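Local coordinates for protein putative aminomethyltransferase (Leptospirillum rubarum, PDB 3TTG) that is a putative aminomethyltransferase, probably a folate-binding relative of the glycine cleavage T-protein, whose actual substrate and reaction remain to be established, at residues A[47-52]-A[97-102]; A[61-66]-A[76-81]; A[85-90]-A[235-240]. All coordinates share one frame; numbering follows the deposited sequence.

Interaction 1: A[47-52]-A[97-102]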
loop_
_atom_site.group_PDB
_atom_site.type_symbol
_atom_site.label_atom_id
_atom_site.label_comp_id
_atom_site.label_asym_id
_atom_site.label_seq_id
_atom_site.Cartn_x
_atom_site.Cartn_y
_atom_site.Cartn_z
ATOM N N SER A 47 9.518 -0.765 -11.901
ATOM C CA SER A 47 8.754 -0.257 -13.058
ATOM C C SER A 47 8.743 -1.306 -14.103
ATOM O O SER A 47 9.711 -1.402 -14.848
ATOM C CB SER A 47 9.437 1.013 -13.603
ATOM O OG SER A 47 9.128 2.114 -12.792
ATOM N N ILE A 48 7.695 -2.124 -14.163
ATOM C CA ILE A 48 7.648 -3.260 -15.088
ATOM C C ILE A 48 6.672 -3.003 -16.173
ATOM O O ILE A 48 5.513 -2.680 -15.899
ATOM C CB ILE A 48 7.252 -4.560 -14.343
ATOM C CG1 ILE A 48 8.101 -4.833 -13.103
ATOM C CG2 ILE A 48 7.267 -5.765 -15.301
ATOM C CD1 ILE A 48 9.678 -4.922 -13.392
ATOM N N PHE A 49 7.093 -3.165 -17.416
ATOM C CA PHE A 49 6.165 -2.922 -18.538
ATOM C C PHE A 49 5.853 -4.199 -19.267
ATOM O O PHE A 49 6.718 -5.074 -19.409
ATOM C CB PHE A 49 6.733 -1.869 -19.485
ATOM C CG PHE A 49 6.719 -0.497 -18.821
ATOM C CD1 PHE A 49 5.630 0.349 -18.962
ATOM C CD2 PHE A 49 7.664 -0.166 -17.865
ATOM C CE1 PHE A 49 5.599 1.588 -18.316
ATOM C CE2 PHE A 49 7.628 1.073 -17.212
ATOM C CZ PHE A 49 6.587 1.925 -17.419
ATOM N N VAL A 50 4.598 -4.322 -19.717
ATOM C CA VAL A 50 4.142 -5.469 -20.482
ATOM C C VAL A 50 3.574 -4.972 -21.822
ATOM O O VAL A 50 2.622 -4.182 -21.869
ATOM C CB VAL A 50 3.135 -6.351 -19.736
ATOM C CG1 VAL A 50 2.851 -7.632 -20.536
ATOM C CG2 VAL A 50 3.651 -6.685 -18.343
ATOM N N GLU A 51 4.124 -5.486 -22.901
ATOM C CA GLU A 51 3.692 -5.150 -24.245
ATOM C C GLU A 51 3.349 -6.381 -25.018
ATOM O O GLU A 51 3.614 -7.502 -24.563
ATOM C CB GLU A 51 4.816 -4.365 -24.928
ATOM C CG GLU A 51 5.983 -5.192 -25.413
ATOM C CD GLU A 51 7.156 -4.377 -25.948
ATOM O OE1 GLU A 51 7.831 -4.872 -26.881
ATOM O OE2 GLU A 51 7.395 -3.248 -25.452
ATOM N N GLY A 52 2.685 -6.177 -26.143
ATOM C CA GLY A 52 2.329 -7.255 -27.058
ATOM C C GLY A 52 0.840 -7.355 -27.269
ATOM O O GLY A 52 0.044 -6.844 -26.484
ATOM N N GLU A 97 -0.119 4.147 -24.029
ATOM C CA GLU A 97 0.101 3.707 -25.395
ATOM C C GLU A 97 -0.378 2.228 -25.491
ATOM O O GLU A 97 -1.439 1.902 -24.946
ATOM C CB GLU A 97 1.594 3.897 -25.821
ATOM C CG GLU A 97 2.025 5.321 -26.120
ATOM C CD GLU A 97 3.389 5.382 -26.790
ATOM O OE1 GLU A 97 4.413 5.322 -26.068
ATOM O OE2 GLU A 97 3.432 5.424 -28.042
ATOM N N ASP A 98 0.457 1.342 -26.046
ATOM C CA ASP A 98 0.202 -0.080 -26.199
ATOM C C ASP A 98 0.979 -0.863 -25.119
ATOM O O ASP A 98 1.536 -1.909 -25.415
ATOM C CB ASP A 98 0.657 -0.504 -27.621
ATOM C CG ASP A 98 -0.114 0.204 -28.722
ATOM O OD1 ASP A 98 -1.356 0.018 -28.791
ATOM O OD2 ASP A 98 0.524 0.950 -29.511
ATOM N N LYS A 99 1.082 -0.318 -23.900
ATOM C CA LYS A 99 1.787 -0.969 -22.791
ATOM C C LYS A 99 0.969 -0.963 -21.510
ATOM O O LYS A 99 0.223 -0.028 -21.253
ATOM C CB LYS A 99 3.143 -0.298 -22.502
ATOM C CG LYS A 99 4.213 -0.649 -23.495
ATOM C CD LYS A 99 5.609 -0.182 -23.039
ATOM C CE LYS A 99 6.021 1.175 -23.576
ATOM N NZ LYS A 99 6.848 1.048 -24.800
ATOM N N ILE A 100 1.148 -2.011 -20.675
ATOM C CA ILE A 100 0.576 -2.061 -19.323
ATOM C C ILE A 100 1.755 -1.820 -18.387
ATOM O O ILE A 100 2.793 -2.455 -18.566
ATOM C CB ILE A 100 -0.207 -3.376 -19.015
ATOM C CG1 ILE A 100 -1.444 -3.494 -19.952
ATOM C CG2 ILE A 100 -0.693 -3.370 -17.558
ATOM C CD1 ILE A 100 -2.108 -4.953 -20.069
ATOM N N ALA A 101 1.672 -0.818 -17.491
ATOM C CA ALA A 101 2.734 -0.530 -16.497
ATOM C C ALA A 101 2.359 -1.148 -15.165
ATOM O O ALA A 101 1.245 -0.964 -14.736
ATOM C CB ALA A 101 2.908 0.971 -16.341
ATOM N N LEU A 102 3.253 -1.896 -14.539
ATOM C CA LEU A 102 3.021 -2.555 -13.281
ATOM C C LEU A 102 4.065 -2.125 -12.331
ATOM O O LEU A 102 5.274 -2.179 -12.641
ATOM C CB LEU A 102 3.047 -4.122 -13.413
ATOM C CG LEU A 102 2.067 -4.728 -14.390
ATOM C CD1 LEU A 102 2.368 -6.213 -14.628
ATOM C CD2 LEU A 102 0.629 -4.538 -13.915
HETATM O O HOH W 1 2.206 -3.606 -27.244
#
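Lys99 lies across the side chains of Phe49 and Glu51 on the neighbouring antiparallel strand. Its CB stands 4.0 Å from Val50 O, and CG comes equally near to Glu51 CB. With CG anti to the carbonyl carbon (chi1 -76°), the chain runs over the neighbouring strand, and Lys99 CD comes to 4.1 Å from Phe49 CB. Bends further out turn the amine toward the Glu51 carboxylate, where Lys99 NZ and Glu51 OE2 remain 4.4 Å apart, too far for a salt bridge, so any attraction is probably modest. On the same face Phe49 CE1 presses on Ala101 CB at 3.4 Å. The two strands are central members of a five-stranded antiparallel sheet in the probable folate-binding region, with 48-51 also bordered by 127-130 and 99-103 by 87-96. Ile48 and Leu102 form one hydrogen-bonded pair and Val50 and Ile100 the next, the bond from Ile100 N to Val50 O (2.9 Å) being nearly straight at 171°. The side chains of these four residues point to the other face; there Val50 CG2 meets Leu102 CD1 at 4.0 Å, and helices 55-60 and 109-118 pack over them. Beyond the strand pairing, a water bridges Gly52 N and Asp98 O.

Interaction 2: A[61-66]-A[76-81]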
loop_
_atom_site.group_PDB
_atom_site.type_symbol
_atom_site.label_atom_id
_atom_site.label_comp_id
_atom_site.label_asym_id
_atom_site.label_seq_id
_atom_site.Cartn_x
_atom_site.Cartn_y
_atom_site.Cartn_z
ATOM N N GLY A 61 -5.588 -12.913 -16.663
ATOM C CA GLY A 61 -5.651 -14.263 -16.133
ATOM C C GLY A 61 -4.776 -14.461 -14.904
ATOM O O GLY A 61 -4.890 -15.477 -14.216
ATOM N N ILE A 62 -3.976 -13.478 -14.534
ATOM C CA ILE A 62 -3.112 -13.672 -13.350
ATOM C C ILE A 62 -3.314 -12.623 -12.246
ATOM O O ILE A 62 -3.019 -12.930 -11.100
ATOM C CB ILE A 62 -1.633 -13.797 -13.720
ATOM C CG1 ILE A 62 -1.125 -12.604 -14.378
ATOM C CG2 ILE A 62 -1.391 -15.036 -14.618
ATOM C CD1 ILE A 62 0.343 -12.737 -14.887
ATOM N N ALA A 63 -3.787 -11.426 -12.586
ATOM C CA ALA A 63 -4.126 -10.354 -11.663
ATOM C C ALA A 63 -5.530 -10.628 -11.102
ATOM O O ALA A 63 -6.419 -11.089 -11.835
ATOM C CB ALA A 63 -4.115 -9.007 -12.389
ATOM N N SER A 64 -5.756 -10.249 -9.854
ATOM C CA SER A 64 -7.093 -10.378 -9.250
ATOM C C SER A 64 -8.039 -9.229 -9.660
ATOM O O SER A 64 -9.254 -9.336 -9.524
ATOM C CB SER A 64 -7.011 -10.455 -7.736
ATOM O OG SER A 64 -6.449 -9.283 -7.194
ATOM N N GLN A 65 -7.463 -8.118 -10.160
ATOM C CA GLN A 65 -8.202 -6.959 -10.585
ATOM C C GLN A 65 -8.615 -7.083 -12.053
ATOM O O GLN A 65 -7.978 -7.774 -12.834
ATOM C CB GLN A 65 -7.330 -5.701 -10.378
ATOM C CG GLN A 65 -8.045 -4.344 -10.652
ATOM C CD GLN A 65 -9.288 -4.161 -9.839
ATOM O OE1 GLN A 65 -10.402 -4.498 -10.261
ATOM N NE2 GLN A 65 -9.138 -3.665 -8.637
ATOM N N ASP A 66 -9.724 -6.482 -12.394
ATOM C CA ASP A 66 -10.188 -6.353 -13.770
ATOM C C ASP A 66 -9.337 -5.255 -14.489
ATOM O O ASP A 66 -9.522 -4.048 -14.211
ATOM C CB ASP A 66 -11.644 -5.963 -13.804
ATOM C CG ASP A 66 -12.215 -6.018 -15.198
ATOM O OD1 ASP A 66 -11.411 -6.039 -16.179
ATOM O OD2 ASP A 66 -13.439 -5.971 -15.320
ATOM N N SER A 76 -5.186 1.348 -11.232
ATOM C CA SER A 76 -5.921 0.362 -10.431
ATOM C C SER A 76 -4.955 -0.394 -9.538
ATOM O O SER A 76 -3.738 -0.344 -9.753
ATOM C CB SER A 76 -6.670 -0.589 -11.352
ATOM O OG SER A 76 -5.675 -1.394 -11.928
ATOM N N TYR A 77 -5.464 -0.870 -8.406
ATOM C CA TYR A 77 -4.734 -1.685 -7.490
ATOM C C TYR A 77 -5.086 -3.139 -7.792
ATOM O O TYR A 77 -6.243 -3.446 -8.117
ATOM C CB TYR A 77 -5.161 -1.357 -6.091
ATOM C CG TYR A 77 -4.320 -1.995 -5.035
ATOM C CD1 TYR A 77 -2.999 -1.636 -4.868
ATOM C CD2 TYR A 77 -4.882 -2.853 -4.106
ATOM C CE1 TYR A 77 -2.242 -2.142 -3.829
ATOM C CE2 TYR A 77 -4.134 -3.375 -3.066
ATOM C CZ TYR A 77 -2.807 -3.041 -2.941
ATOM O OH TYR A 77 -2.098 -3.557 -1.887
ATOM N N SER A 78 -4.130 -3.991 -7.696
ATOM C CA SER A 78 -4.363 -5.434 -7.861
ATOM C C SER A 78 -3.487 -6.244 -6.969
ATOM O O SER A 78 -2.365 -5.844 -6.648
ATOM C CB SER A 78 -4.066 -5.868 -9.295
ATOM O OG SER A 78 -4.527 -7.192 -9.555
ATOM N N PHE A 79 -3.951 -7.450 -6.676
ATOM C CA PHE A 79 -3.152 -8.511 -6.132
ATOM C C PHE A 79 -2.775 -9.494 -7.232
ATOM O O PHE A 79 -3.415 -9.577 -8.282
ATOM C CB PHE A 79 -3.901 -9.273 -5.017
ATOM C CG PHE A 79 -4.099 -8.462 -3.796
ATOM C CD1 PHE A 79 -3.033 -8.161 -2.962
ATOM C CD2 PHE A 79 -5.339 -7.923 -3.499
ATOM C CE1 PHE A 79 -3.212 -7.346 -1.858
ATOM C CE2 PHE A 79 -5.503 -7.084 -2.408
ATOM C CZ PHE A 79 -4.462 -6.849 -1.567
ATOM N N PHE A 80 -1.751 -10.263 -6.937
ATOM C CA PHE A 80 -1.318 -11.445 -7.684
ATOM C C PHE A 80 -1.334 -12.546 -6.674
ATOM O O PHE A 80 -0.587 -12.520 -5.676
ATOM C CB PHE A 80 0.038 -11.246 -8.355
ATOM C CG PHE A 80 -0.007 -10.184 -9.427
ATOM C CD1 PHE A 80 -0.124 -10.531 -10.761
ATOM C CD2 PHE A 80 -0.088 -8.837 -9.088
ATOM C CE1 PHE A 80 -0.224 -9.563 -11.733
ATOM C CE2 PHE A 80 -0.202 -7.875 -10.061
ATOM C CZ PHE A 80 -0.291 -8.237 -11.366
ATOM N N LEU A 81 -2.257 -13.451 -6.851
ATOM C CA LEU A 81 -2.440 -14.528 -5.872
ATOM C C LEU A 81 -1.902 -15.834 -6.322
ATOM O O LEU A 81 -1.684 -16.026 -7.497
ATOM C CB LEU A 81 -3.937 -14.697 -5.589
ATOM C CG LEU A 81 -4.730 -13.394 -5.291
ATOM C CD1 LEU A 81 -6.204 -13.661 -5.167
ATOM C CD2 LEU A 81 -4.265 -12.716 -4.046
HETATM O O HOH W 2 -4.348 -13.437 -8.762
HETATM O O HOH W 3 -1.057 -14.481 -9.783
#
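Phe79 O is gripped by two donors that approach from opposite faces of its carbonyl plane: Ser64 N, at 2.9 Å and nearly straight (166°), and the hydroxyl of Ser78. Ser64 answers in the other direction, its OG accepting Phe79 N at 3.1 Å through a more bent bond. That OG sits between its own backbone N and carbonyl carbon (chi1 62°), which brings it to Phe79 N and to the edge of the Phe79 ring, near its plane; the hydroxyl is also bonded to Gly252 O. Ser78 OG both donates and accepts: it takes the N-H of Gln65 N at 3.1 Å while donating to Phe79 O, and the methyl of Ala63 lies against it. Gln65 then reaches back along the strand: bent at CG, its chain delivers NE2 to Tyr77 O at 2.9 Å, close to the carbonyl axis and only 7° out of the amide plane. The other end of the amide, OE1, accepts Asp66 N, and bonds at both ends should keep the group from flipping. An apolar patch lies at the opposite end of the contact. One face of the Phe80 ring takes Ala63 CA, 4.0 Å from Phe80 CE1, while the Ile62 side chain crosses the ring obliquely, Ile62 CG1 lying 4.1 Å from Phe80 CE1. Two waters bonded to Ile62 O link it to the backbone of Leu81, one to its N and the other to its O. Lys257 NZ ties the carbonyls of Ala63 and Gln65 from outside. Strand 75-81 is the outermost strand of its antiparallel sheet within the chain, and the loop following helix 55-60 lies along its edge, held by serine and glutamine side chains as well as by a main-chain bond instead of regular strand pairing.

Interaction 3: A[85-90]-A[235-240]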
loop_
_atom_site.group_PDB
_atom_site.type_symbol
_atom_site.label_atom_id
_atom_site.label_comp_id
_atom_site.label_asym_id
_atom_site.label_seq_id
_atom_site.Cartn_x
_atom_site.Cartn_y
_atom_site.Cartn_z
ATOM N N ALA A 85 -5.423 -18.480 -3.357
ATOM C CA ALA A 85 -5.867 -17.123 -3.121
ATOM C C ALA A 85 -5.123 -16.388 -2.029
ATOM O O ALA A 85 -5.549 -15.293 -1.694
ATOM C CB ALA A 85 -7.384 -17.047 -2.873
ATOM N N ARG A 86 -3.934 -16.855 -1.629
ATOM C CA ARG A 86 -3.071 -16.101 -0.725
ATOM C C ARG A 86 -2.286 -15.070 -1.553
ATOM O O ARG A 86 -2.007 -15.280 -2.728
ATOM C CB ARG A 86 -2.109 -17.017 0.032
ATOM C CG ARG A 86 -2.761 -18.107 0.890
ATOM C CD ARG A 86 -3.388 -17.459 2.113
ATOM N NE ARG A 86 -3.917 -18.433 3.090
ATOM C CZ ARG A 86 -3.197 -19.062 4.018
ATOM N NH1 ARG A 86 -1.878 -18.868 4.098
ATOM N NH2 ARG A 86 -3.782 -19.905 4.863
ATOM N N ILE A 87 -1.940 -13.978 -0.921
ATOM C CA ILE A 87 -1.282 -12.852 -1.564
ATOM C C ILE A 87 0.192 -13.141 -1.820
ATOM O O ILE A 87 0.942 -13.345 -0.878
ATOM C CB ILE A 87 -1.422 -11.572 -0.701
ATOM C CG1 ILE A 87 -2.944 -11.127 -0.491
ATOM C CG2 ILE A 87 -0.536 -10.402 -1.275
ATOM C CD1 ILE A 87 -3.052 -10.125 0.650
ATOM N N LEU A 88 0.627 -13.015 -3.070
ATOM C CA LEU A 88 2.043 -13.110 -3.415
ATOM C C LEU A 88 2.587 -11.756 -3.590
ATOM O O LEU A 88 3.652 -11.473 -3.088
ATOM C CB LEU A 88 2.283 -13.916 -4.697
ATOM C CG LEU A 88 1.815 -15.372 -4.675
ATOM C CD1 LEU A 88 2.073 -16.027 -6.017
ATOM C CD2 LEU A 88 2.544 -16.176 -3.544
ATOM N N PHE A 89 1.877 -10.895 -4.319
ATOM C CA PHE A 89 2.272 -9.490 -4.546
ATOM C C PHE A 89 1.058 -8.593 -4.640
ATOM O O PHE A 89 -0.033 -9.046 -4.915
ATOM C CB PHE A 89 3.072 -9.364 -5.894
ATOM C CG PHE A 89 4.231 -10.311 -6.054
ATOM C CD1 PHE A 89 5.456 -10.042 -5.445
ATOM C CD2 PHE A 89 4.081 -11.512 -6.737
ATOM C CE1 PHE A 89 6.484 -10.969 -5.469
ATOM C CE2 PHE A 89 5.148 -12.434 -6.811
ATOM C CZ PHE A 89 6.314 -12.186 -6.127
ATOM N N ASP A 90 1.272 -7.291 -4.480
ATOM C CA ASP A 90 0.311 -6.288 -4.851
ATOM C C ASP A 90 1.000 -5.480 -5.972
ATOM O O ASP A 90 2.182 -5.630 -6.180
ATOM C CB ASP A 90 -0.190 -5.427 -3.678
ATOM C CG ASP A 90 0.834 -4.472 -3.076
ATOM O OD1 ASP A 90 1.971 -4.491 -3.509
ATOM O OD2 ASP A 90 0.450 -3.631 -2.270
ATOM N N SER A 235 4.581 -6.786 5.447
ATOM C CA SER A 235 4.148 -6.979 6.844
ATOM C C SER A 235 2.707 -7.470 6.949
ATOM O O SER A 235 2.416 -8.461 7.650
ATOM C CB SER A 235 4.320 -5.691 7.660
ATOM O OG SER A 235 3.839 -4.578 6.947
ATOM N N GLU A 236 1.807 -6.760 6.333
ATOM C CA GLU A 236 0.381 -7.141 6.371
ATOM C C GLU A 236 0.001 -7.924 5.128
ATOM O O GLU A 236 -0.932 -8.700 5.184
ATOM C CB GLU A 236 -0.547 -5.920 6.463
ATOM C CG GLU A 236 -0.475 -5.123 7.770
ATOM C CD GLU A 236 0.853 -4.444 8.008
ATOM O OE1 GLU A 236 1.317 -3.766 7.065
ATOM O OE2 GLU A 236 1.492 -4.679 9.062
ATOM N N LEU A 237 0.675 -7.678 3.993
ATOM C CA LEU A 237 0.301 -8.317 2.728
ATOM C C LEU A 237 1.372 -9.283 2.316
ATOM O O LEU A 237 2.478 -8.906 1.950
ATOM C CB LEU A 237 0.076 -7.222 1.664
ATOM C CG LEU A 237 -0.773 -6.057 2.067
ATOM C CD1 LEU A 237 -0.730 -5.022 1.013
ATOM C CD2 LEU A 237 -2.177 -6.482 2.464
ATOM N N ASN A 238 1.096 -10.536 2.512
ATOM C CA ASN A 238 2.050 -11.629 2.205
ATOM C C ASN A 238 1.239 -12.912 2.114
ATOM O O ASN A 238 0.034 -12.873 2.388
ATOM C CB ASN A 238 3.176 -11.699 3.279
ATOM C CG ASN A 238 2.723 -12.057 4.653
ATOM O OD1 ASN A 238 2.170 -13.126 4.872
ATOM N ND2 ASN A 238 2.908 -11.171 5.617
ATOM N N ASP A 239 1.894 -14.032 1.821
ATOM C CA ASP A 239 1.223 -15.297 1.522
ATOM C C ASP A 239 0.585 -16.013 2.697
ATOM O O ASP A 239 -0.009 -17.023 2.450
ATOM C CB ASP A 239 2.099 -16.263 0.749
ATOM C CG ASP A 239 3.287 -16.867 1.460
ATOM O OD1 ASP A 239 3.425 -16.650 2.674
ATOM O OD2 ASP A 239 4.074 -17.570 0.796
ATOM N N SER A 240 0.613 -15.456 3.905
ATOM C CA SER A 240 -0.173 -15.953 5.015
ATOM C C SER A 240 -1.604 -15.421 4.908
ATOM O O SER A 240 -2.475 -15.928 5.586
ATOM C CB SER A 240 0.431 -15.502 6.345
ATOM O OG SER A 240 1.712 -16.075 6.497
#
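The guanidinium of Arg86 meets two successive carbonyls in different ways: Ser240 O lies over one face, 3.3 Å above the plane and offset toward the rim, while Asp239 O sits at the edge, in the plane. Arg86 NH1 bonds to Asp239 O at 3.1 Å, on a lone pair and nearly straight (164°). Arg86 CB, at 3.2 Å, and CG line Asp239 O, and the bend at chi2 (-72°) swings CD, and with it the guanidinium, back alongside the same oxygen. Arg86 also makes a cation-pi contact with Phe242. A methionine in its place would probably leave Asp239 O without this donor and Phe242 without its cationic partner. Asn238 OD1 accepts Ser240 N at 3.0 Å, an Asx turn within the loop, and Asn238 ND2 bonds to Pro234 O, yet Asn238 N is buried with no partner. Ile87 CD1 and Leu237 CD2 meet obliquely at 4.2 Å, and Leu237 CD1 lies near Asp90 OD2, a carboxylate oxygen already bonded to Tyr77. Leu88 and Phe89 form a classic beta bulge opposite Phe80 in strand 87-96. Loop 235-240 flanks that strand, Leu237 reaching Tyr77 on strand 75-81, while on the other segment Ala85 touches helix 263-271.

Overall arrangement
All three interactions reach one antiparallel sheet. Interaction 1 joins two of its strands; interactions 2 and 3 each set a loop against it. Strand 75-81 pairs with 87-96, which pairs with 99-103 and so leads to 48-51. Interaction 2 is nested inside the chain loop closed by interaction 1, their centres about 15 Å apart. Interactions 2 and 3, with centres about 12 Å apart, touch directly: Tyr77 OH probably bonds to Asp90 OD2 at 2.6 Å, and Leu88 N to Phe80 O at 2.9 Å. Interactions 1 and 3 lie about 23 Å apart between centres. From interaction 3, Glu236 forms a salt bridge with Arg312 of the C-terminal barrel. In T-proteins folate occupies a central cavity among the domains, and interaction 3 may lie nearby.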